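Local coordinates for nitrite transporter NirC (Salmonella enterica subsp. enterica serovar Typhimurium, PDB 4FC4), which forms a pentameric channel of the formate/nitrite transporter family that carries nitrite into and out of the cell across the cytoplasmic membrane, at residues Leu153-Leu166 and Trp228-Met241. Sequence-based numbering, arbitrary orientation.
Sequences LFFKGALCNWLVCL and WVTLGNTLSGVVFM
Phe-154 lays one ring face over Gly-232, whose CA stands 4.1 Å from the ring centroid, while Leu-235 CD2 meets ring atoms CE2 and CZ. With CG anti to the backbone N (chi1 -179°), this ring enters a hole formed by Trp-228, Leu-231, Gly-232 and Leu-235. Gly-157 and Gly-232 let the axes of the two helical segments approach to 6.5 Å, crossing at -43°, close enough for CA-H...O contacts such as Ala-158 CA to Gly-232 O, 3.1 Å. At the C-terminal end, Phe-240 turns its edge toward the face of Trp-162, the planes 51° apart, and rests CB over the five-membered ring. Met-241, its chain folded back on itself, brings SD to the edge of the same indole, a Met-aromatic contact, and against Leu-166 CD2. Phe-118 of a neighbouring subunit packs edge-to-face with Phe-240. This is glycine-mediated, knobs-into-holes packing of two predicted transmembrane helices in the aquaporin-like FNT fold. Ser-236 is a second knob; its OG donates to a lone pair of Ala-158 O (2.7 Å). Beyond it two asparagine side chains cross nearly at right angles: Asn-233 ND2 donates to Gly-157 O at 2.7 Å, and Asn-161 ND2 to Asn-233 O at 2.7 Å, from above the carbonyl plane. Within the same chain, Asn-161 ND2 also bonds to Thr-81 O, Asn-233 ND2 to Glu-196 O, and Asn-233 OD1 accepts from Ser-198 N.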
ATOM      1  N   LEU B 153       7.254 -31.415 -11.515  1.00 54.22           N
ATOM      2  CA  LEU B 153       6.363 -30.469 -12.216  1.00 52.70           C
ATOM      3  C   LEU B 153       4.922 -30.584 -11.736  1.00 50.86           C
ATOM      4  O   LEU B 153       4.230 -29.576 -11.535  1.00 48.95           O
ATOM      5  CB  LEU B 153       6.471 -30.604 -13.740  1.00 51.70           C
ATOM      6  CG  LEU B 153       7.769 -30.043 -14.338  1.00 51.12           C
ATOM      7  CD1 LEU B 153       7.727 -30.095 -15.845  1.00 55.01           C
ATOM      8  CD2 LEU B 153       8.029 -28.611 -13.910  1.00 49.35           C
ATOM      9  N   PHE B 154       4.484 -31.815 -11.517  1.00 49.52           N
ATOM     10  CA  PHE B 154       3.131 -32.053 -11.017  1.00 48.86           C
ATOM     11  C   PHE B 154       2.876 -31.345  -9.673  1.00 48.25           C
ATOM     12  O   PHE B 154       1.934 -30.571  -9.519  1.00 44.75           O
ATOM     13  CB  PHE B 154       2.941 -33.540 -10.856  1.00 52.43           C
ATOM     14  CG  PHE B 154       1.592 -33.933 -10.375  1.00 53.99           C
ATOM     15  CD1 PHE B 154       0.556 -34.167 -11.301  1.00 52.50           C
ATOM     16  CD2 PHE B 154       1.366 -34.135  -9.003  1.00 52.13           C
ATOM     17  CE1 PHE B 154      -0.710 -34.532 -10.867  1.00 53.94           C
ATOM     18  CE2 PHE B 154       0.109 -34.518  -8.566  1.00 55.55           C
ATOM     19  CZ  PHE B 154      -0.935 -34.722  -9.499  1.00 55.83           C
ATOM     20  N   PHE B 155       3.750 -31.607  -8.705  1.00 49.50           N
ATOM     21  CA  PHE B 155       3.547 -31.142  -7.366  1.00 46.41           C
ATOM     22  C   PHE B 155       3.732 -29.616  -7.249  1.00 47.30           C
ATOM     23  O   PHE B 155       3.046 -28.937  -6.451  1.00 46.10           O
ATOM     24  CB  PHE B 155       4.408 -31.984  -6.459  1.00 45.74           C
ATOM     25  CG  PHE B 155       3.809 -33.302  -6.200  1.00 50.45           C
ATOM     26  CD1 PHE B 155       2.579 -33.392  -5.533  1.00 53.18           C
ATOM     27  CD2 PHE B 155       4.395 -34.467  -6.687  1.00 53.76           C
ATOM     28  CE1 PHE B 155       1.984 -34.643  -5.312  1.00 57.64           C
ATOM     29  CE2 PHE B 155       3.825 -35.711  -6.441  1.00 56.52           C
ATOM     30  CZ  PHE B 155       2.614 -35.809  -5.756  1.00 56.88           C
ATOM     31  N   LYS B 156       4.598 -29.069  -8.095  1.00 46.30           N
ATOM     32  CA  LYS B 156       4.693 -27.651  -8.182  1.00 47.44           C
ATOM     33  C   LYS B 156       3.465 -27.016  -8.786  1.00 47.13           C
ATOM     34  O   LYS B 156       3.034 -25.898  -8.367  1.00 45.49           O
ATOM     35  CB  LYS B 156       5.934 -27.244  -8.932  1.00 50.35           C
ATOM     36  CG  LYS B 156       7.032 -26.918  -7.979  1.00 48.09           C
ATOM     37  CD  LYS B 156       8.306 -27.387  -8.588  1.00 51.30           C
ATOM     38  CE  LYS B 156       9.030 -26.226  -9.202  1.00 51.88           C
ATOM     39  NZ  LYS B 156      10.461 -26.427  -8.874  1.00 46.57           N
ATOM     40  N   GLY B 157       2.905 -27.700  -9.773  1.00 44.10           N
ATOM     41  CA  GLY B 157       1.650 -27.266 -10.357  1.00 45.44           C
ATOM     42  C   GLY B 157       0.497 -27.408  -9.359  1.00 47.22           C
ATOM     43  O   GLY B 157      -0.409 -26.562  -9.290  1.00 47.20           O
ATOM     44  N   ALA B 158       0.539 -28.458  -8.547  1.00 48.45           N
ATOM     45  CA  ALA B 158      -0.481 -28.600  -7.509  1.00 49.61           C
ATOM     46  C   ALA B 158      -0.318 -27.447  -6.510  1.00 46.19           C
ATOM     47  O   ALA B 158      -1.298 -26.768  -6.202  1.00 46.59           O
ATOM     48  CB  ALA B 158      -0.429 -29.975  -6.839  1.00 47.61           C
ATOM     49  N   LEU B 159       0.910 -27.157  -6.078  1.00 44.12           N
ATOM     50  CA  LEU B 159       1.097 -26.089  -5.094  1.00 43.01           C
ATOM     51  C   LEU B 159       0.712 -24.667  -5.651  1.00 45.07           C
ATOM     52  O   LEU B 159       0.127 -23.830  -4.959  1.00 40.90           O
ATOM     53  CB  LEU B 159       2.518 -26.120  -4.586  1.00 43.92           C
ATOM     54  CG  LEU B 159       2.850 -27.176  -3.535  1.00 47.12           C
ATOM     55  CD1 LEU B 159       4.354 -27.385  -3.530  1.00 44.58           C
ATOM     56  CD2 LEU B 159       2.359 -26.847  -2.126  1.00 46.67           C
ATOM     57  N   CYS B 160       1.038 -24.421  -6.911  1.00 43.57           N
ATOM     58  CA  CYS B 160       0.649 -23.206  -7.553  1.00 44.47           C
ATOM     59  C   CYS B 160      -0.886 -22.949  -7.492  1.00 43.61           C
ATOM     60  O   CYS B 160      -1.315 -21.901  -7.009  1.00 42.03           O
ATOM     61  CB  CYS B 160       1.129 -23.210  -9.014  1.00 43.83           C
ATOM     62  SG  CYS B 160       0.383 -21.834  -9.909  1.00 45.01           S
ATOM     63  N   ASN B 161      -1.681 -23.908  -7.960  1.00 41.92           N
ATOM     64  CA  ASN B 161      -3.096 -23.686  -8.162  1.00 43.21           C
ATOM     65  C   ASN B 161      -3.893 -23.668  -6.885  1.00 43.43           C
ATOM     66  O   ASN B 161      -4.988 -23.097  -6.812  1.00 45.89           O
ATOM     67  CB  ASN B 161      -3.716 -24.685  -9.160  1.00 45.94           C
ATOM     68  CG  ASN B 161      -4.903 -24.074  -9.891  1.00 44.58           C
ATOM     69  OD1 ASN B 161      -4.888 -22.890 -10.075  1.00 42.69           O
ATOM     70  ND2 ASN B 161      -5.948 -24.875 -10.281  1.00 47.96           N
ATOM     71  N   TRP B 162      -3.350 -24.309  -5.876  1.00 45.29           N
ATOM     72  CA  TRP B 162      -3.815 -24.090  -4.519  1.00 43.45           C
ATOM     73  C   TRP B 162      -3.837 -22.611  -4.297  1.00 44.99           C
ATOM     74  O   TRP B 162      -4.881 -22.057  -3.930  1.00 47.75           O
ATOM     75  CB  TRP B 162      -2.875 -24.765  -3.510  1.00 40.62           C
ATOM     76  CG  TRP B 162      -3.635 -25.222  -2.279  1.00 42.03           C
ATOM     77  CD1 TRP B 162      -4.935 -24.874  -1.919  1.00 42.34           C
ATOM     78  CD2 TRP B 162      -3.166 -26.089  -1.208  1.00 42.09           C
ATOM     79  NE1 TRP B 162      -5.298 -25.458  -0.748  1.00 43.13           N
ATOM     80  CE2 TRP B 162      -4.278 -26.199  -0.256  1.00 46.69           C
ATOM     81  CE3 TRP B 162      -1.996 -26.801  -0.966  1.00 45.73           C
ATOM     82  CZ2 TRP B 162      -4.200 -27.020   0.903  1.00 49.34           C
ATOM     83  CZ3 TRP B 162      -1.910 -27.600   0.208  1.00 46.75           C
ATOM     84  CH2 TRP B 162      -2.985 -27.693   1.117  1.00 49.47           C
ATOM     85  N   LEU B 163      -2.696 -21.952  -4.553  1.00 39.26           N
ATOM     86  CA  LEU B 163      -2.531 -20.569  -4.195  1.00 40.56           C
ATOM     87  C   LEU B 163      -3.399 -19.682  -5.113  1.00 43.44           C
ATOM     88  O   LEU B 163      -4.060 -18.769  -4.649  1.00 40.11           O
ATOM     89  CB  LEU B 163      -1.036 -20.135  -4.208  1.00 37.20           C
ATOM     90  CG  LEU B 163      -0.360 -20.434  -2.874  1.00 37.51           C
ATOM     91  CD1 LEU B 163       1.176 -20.409  -2.938  1.00 38.16           C
ATOM     92  CD2 LEU B 163      -0.899 -19.479  -1.791  1.00 36.14           C
ATOM     93  N   VAL B 164      -3.397 -19.958  -6.412  1.00 42.90           N
ATOM     94  CA  VAL B 164      -4.185 -19.158  -7.347  1.00 42.43           C
ATOM     95  C   VAL B 164      -5.722 -19.327  -7.101  1.00 45.81           C
ATOM     96  O   VAL B 164      -6.452 -18.310  -7.043  1.00 45.89           O
ATOM     97  CB  VAL B 164      -3.783 -19.451  -8.812  1.00 38.99           C
ATOM     98  CG1 VAL B 164      -4.618 -18.593  -9.776  1.00 35.32           C
ATOM     99  CG2 VAL B 164      -2.292 -19.244  -8.958  1.00 31.54           C
ATOM    100  N   CYS B 165      -6.195 -20.580  -6.961  1.00 41.45           N
ATOM    101  CA  CYS B 165      -7.556 -20.805  -6.458  1.00 42.28           C
ATOM    102  C   CYS B 165      -7.831 -20.194  -5.086  1.00 42.29           C
ATOM    103  O   CYS B 165      -8.949 -19.756  -4.828  1.00 49.97           O
ATOM    104  CB  CYS B 165      -7.908 -22.270  -6.448  1.00 41.67           C
ATOM    105  SG  CYS B 165      -8.180 -22.831  -8.139  1.00 51.30           S
ATOM    106  N   LEU B 166      -6.839 -20.160  -4.196  1.00 39.37           N
ATOM    107  CA  LEU B 166      -7.035 -19.481  -2.932  1.00 40.61           C
ATOM    108  C   LEU B 166      -7.300 -17.975  -3.153  1.00 45.68           C
ATOM    109  O   LEU B 166      -8.143 -17.386  -2.467  1.00 48.96           O
ATOM    110  CB  LEU B 166      -5.867 -19.725  -1.967  1.00 39.91           C
ATOM    111  CG  LEU B 166      -6.076 -21.059  -1.210  1.00 42.12           C
ATOM    112  CD1 LEU B 166      -4.752 -21.660  -0.713  1.00 42.12           C
ATOM    113  CD2 LEU B 166      -7.098 -20.925  -0.083  1.00 38.84           C
ATOM    114  N   TRP B 228       2.246 -32.207 -17.261  1.00 51.98           N
ATOM    115  CA  TRP B 228       2.356 -32.332 -15.803  1.00 50.16           C
ATOM    116  C   TRP B 228       1.930 -31.104 -14.984  1.00 49.45           C
ATOM    117  O   TRP B 228       1.280 -31.244 -13.940  1.00 47.98           O
ATOM    118  CB  TRP B 228       3.737 -32.889 -15.439  1.00 49.82           C
ATOM    119  CG  TRP B 228       3.911 -34.225 -16.125  1.00 53.21           C
ATOM    120  CD1 TRP B 228       4.699 -34.517 -17.234  1.00 54.56           C
ATOM    121  CD2 TRP B 228       3.207 -35.481 -15.818  1.00 52.42           C
ATOM    122  NE1 TRP B 228       4.572 -35.830 -17.589  1.00 56.18           N
ATOM    123  CE2 TRP B 228       3.700 -36.469 -16.778  1.00 58.05           C
ATOM    124  CE3 TRP B 228       2.281 -35.875 -14.848  1.00 53.27           C
ATOM    125  CZ2 TRP B 228       3.254 -37.798 -16.770  1.00 60.90           C
ATOM    126  CZ3 TRP B 228       1.852 -37.200 -14.818  1.00 58.94           C
ATOM    127  CH2 TRP B 228       2.306 -38.145 -15.777  1.00 61.31           C
ATOM    128  N   VAL B 229       2.212 -29.906 -15.474  1.00 47.86           N
ATOM    129  CA  VAL B 229       1.771 -28.680 -14.773  1.00 49.64           C
ATOM    130  C   VAL B 229       0.252 -28.543 -14.804  1.00 49.26           C
ATOM    131  O   VAL B 229      -0.358 -28.259 -13.792  1.00 50.62           O
ATOM    132  CB  VAL B 229       2.526 -27.449 -15.277  1.00 45.20           C
ATOM    133  CG1 VAL B 229       2.047 -26.158 -14.596  1.00 44.07           C
ATOM    134  CG2 VAL B 229       4.002 -27.704 -14.987  1.00 43.89           C
ATOM    135  N   THR B 230      -0.350 -28.835 -15.944  1.00 49.50           N
ATOM    136  CA  THR B 230      -1.802 -28.837 -16.012  1.00 50.19           C
ATOM    137  C   THR B 230      -2.469 -29.856 -15.087  1.00 51.86           C
ATOM    138  O   THR B 230      -3.381 -29.471 -14.312  1.00 48.84           O
ATOM    139  CB  THR B 230      -2.275 -29.048 -17.446  1.00 49.36           C
ATOM    140  OG1 THR B 230      -1.716 -28.003 -18.245  1.00 47.62           O
ATOM    141  CG2 THR B 230      -3.845 -29.080 -17.546  1.00 47.74           C
ATOM    142  N   LEU B 231      -2.046 -31.136 -15.185  1.00 52.00           N
ATOM    143  CA  LEU B 231      -2.586 -32.177 -14.302  1.00 52.15           C
ATOM    144  C   LEU B 231      -2.417 -31.738 -12.834  1.00 51.91           C
ATOM    145  O   LEU B 231      -3.327 -31.918 -12.024  1.00 50.32           O
ATOM    146  CB  LEU B 231      -1.978 -33.565 -14.557  1.00 53.56           C
ATOM    147  CG  LEU B 231      -2.120 -34.217 -15.959  1.00 58.47           C
ATOM    148  CD1 LEU B 231      -1.224 -35.438 -16.084  1.00 56.70           C
ATOM    149  CD2 LEU B 231      -3.543 -34.579 -16.383  1.00 56.86           C
ATOM    150  N   GLY B 232      -1.294 -31.098 -12.504  1.00 49.94           N
ATOM    151  CA  GLY B 232      -1.048 -30.703 -11.107  1.00 48.72           C
ATOM    152  C   GLY B 232      -1.944 -29.555 -10.685  1.00 51.51           C
ATOM    153  O   GLY B 232      -2.510 -29.577  -9.585  1.00 56.88           O
ATOM    154  N   ASN B 233      -2.057 -28.538 -11.540  1.00 48.06           N
ATOM    155  CA  ASN B 233      -3.023 -27.444 -11.335  1.00 46.57           C
ATOM    156  C   ASN B 233      -4.436 -28.005 -11.042  1.00 50.22           C
ATOM    157  O   ASN B 233      -5.157 -27.474 -10.162  1.00 48.56           O
ATOM    158  CB  ASN B 233      -3.110 -26.506 -12.561  1.00 40.41           C
ATOM    159  CG  ASN B 233      -1.890 -25.620 -12.750  1.00 43.81           C
ATOM    160  OD1 ASN B 233      -1.694 -25.063 -13.850  1.00 44.00           O
ATOM    161  ND2 ASN B 233      -1.078 -25.435 -11.689  1.00 45.09           N
ATOM    162  N   THR B 234      -4.813 -29.048 -11.805  1.00 46.14           N
ATOM    163  CA  THR B 234      -6.129 -29.660 -11.759  1.00 49.90           C
ATOM    164  C   THR B 234      -6.379 -30.405 -10.444  1.00 52.63           C
ATOM    165  O   THR B 234      -7.403 -30.185  -9.822  1.00 54.92           O
ATOM    166  CB  THR B 234      -6.322 -30.633 -12.947  1.00 49.92           C
ATOM    167  OG1 THR B 234      -6.040 -29.915 -14.157  1.00 52.68           O
ATOM    168  CG2 THR B 234      -7.738 -31.176 -12.996  1.00 47.17           C
ATOM    169  N   LEU B 235      -5.441 -31.255 -10.021  1.00 51.77           N
ATOM    170  CA  LEU B 235      -5.429 -31.774  -8.637  1.00 52.49           C
ATOM    171  C   LEU B 235      -5.834 -30.771  -7.520  1.00 48.97           C
ATOM    172  O   LEU B 235      -6.769 -31.020  -6.760  1.00 53.80           O
ATOM    173  CB  LEU B 235      -4.064 -32.397  -8.262  1.00 48.82           C
ATOM    174  CG  LEU B 235      -4.050 -32.937  -6.828  1.00 48.96           C
ATOM    175  CD1 LEU B 235      -5.150 -33.977  -6.633  1.00 50.53           C
ATOM    176  CD2 LEU B 235      -2.722 -33.581  -6.465  1.00 52.34           C
ATOM    177  N   SER B 236      -5.094 -29.688  -7.381  1.00 46.42           N
ATOM    178  CA  SER B 236      -5.334 -28.723  -6.281  1.00 45.00           C
ATOM    179  C   SER B 236      -6.662 -27.925  -6.452  1.00 47.05           C
ATOM    180  O   SER B 236      -7.359 -27.667  -5.470  1.00 50.84           O
ATOM    181  CB  SER B 236      -4.130 -27.817  -6.083  1.00 42.05           C
ATOM    182  OG  SER B 236      -3.723 -27.194  -7.302  1.00 46.54           O
ATOM    183  N   GLY B 237      -7.040 -27.604  -7.692  1.00 46.78           N
ATOM    184  CA  GLY B 237      -8.280 -26.904  -7.969  1.00 44.37           C
ATOM    185  C   GLY B 237      -9.465 -27.776  -7.638  1.00 46.71           C
ATOM    186  O   GLY B 237     -10.349 -27.362  -6.902  1.00 47.85           O
ATOM    187  N   VAL B 238      -9.470 -28.998  -8.172  1.00 48.16           N
ATOM    188  CA  VAL B 238     -10.563 -29.960  -7.999  1.00 48.76           C
ATOM    189  C   VAL B 238     -10.647 -30.455  -6.545  1.00 50.45           C
ATOM    190  O   VAL B 238     -11.726 -30.447  -5.953  1.00 51.00           O
ATOM    191  CB  VAL B 238     -10.419 -31.155  -8.997  1.00 51.11           C
ATOM    192  CG1 VAL B 238     -11.450 -32.266  -8.749  1.00 51.79           C
ATOM    193  CG2 VAL B 238     -10.502 -30.642 -10.432  1.00 50.35           C
ATOM    194  N   VAL B 239      -9.507 -30.852  -5.968  1.00 50.34           N
ATOM    195  CA  VAL B 239      -9.504 -31.621  -4.708  1.00 52.26           C
ATOM    196  C   VAL B 239      -9.241 -30.742  -3.493  1.00 50.94           C
ATOM    197  O   VAL B 239     -10.071 -30.683  -2.576  1.00 51.34           O
ATOM    198  CB  VAL B 239      -8.535 -32.833  -4.727  1.00 52.37           C
ATOM    199  CG1 VAL B 239      -8.530 -33.533  -3.377  1.00 55.20           C
ATOM    200  CG2 VAL B 239      -8.910 -33.846  -5.800  1.00 52.48           C
ATOM    201  N   PHE B 240      -8.100 -30.051  -3.477  1.00 50.36           N
ATOM    202  CA  PHE B 240      -7.745 -29.271  -2.280  1.00 49.30           C
ATOM    203  C   PHE B 240      -8.724 -28.135  -2.089  1.00 49.04           C
ATOM    204  O   PHE B 240      -9.022 -27.799  -0.951  1.00 55.19           O
ATOM    205  CB  PHE B 240      -6.333 -28.676  -2.294  1.00 45.87           C
ATOM    206  CG  PHE B 240      -5.241 -29.649  -2.565  1.00 46.08           C
ATOM    207  CD1 PHE B 240      -5.420 -31.037  -2.428  1.00 48.55           C
ATOM    208  CD2 PHE B 240      -3.974 -29.166  -2.930  1.00 45.31           C
ATOM    209  CE1 PHE B 240      -4.369 -31.921  -2.685  1.00 48.43           C
ATOM    210  CE2 PHE B 240      -2.925 -30.048  -3.183  1.00 45.30           C
ATOM    211  CZ  PHE B 240      -3.109 -31.422  -3.060  1.00 46.21           C
ATOM    212  N   MET B 241      -9.199 -27.530  -3.179  1.00 44.81           N
ATOM    213  CA  MET B 241     -10.099 -26.397  -3.043  1.00 44.93           C
ATOM    214  C   MET B 241     -11.545 -26.816  -3.235  1.00 47.64           C
ATOM    215  O   MET B 241     -12.347 -26.698  -2.305  1.00 52.81           O
ATOM    216  CB  MET B 241      -9.691 -25.189  -3.914  1.00 43.69           C
ATOM    217  CG  MET B 241      -8.401 -24.504  -3.467  1.00 40.00           C
ATOM    218  SD  MET B 241      -8.532 -23.614  -1.915  1.00 46.30           S
ATOM    219  CE  MET B 241      -9.622 -22.267  -2.417  1.00 38.79           C
TER
HETATM  220  O   HOH W   1      -7.633 -25.832   0.801  1.00 40.13           O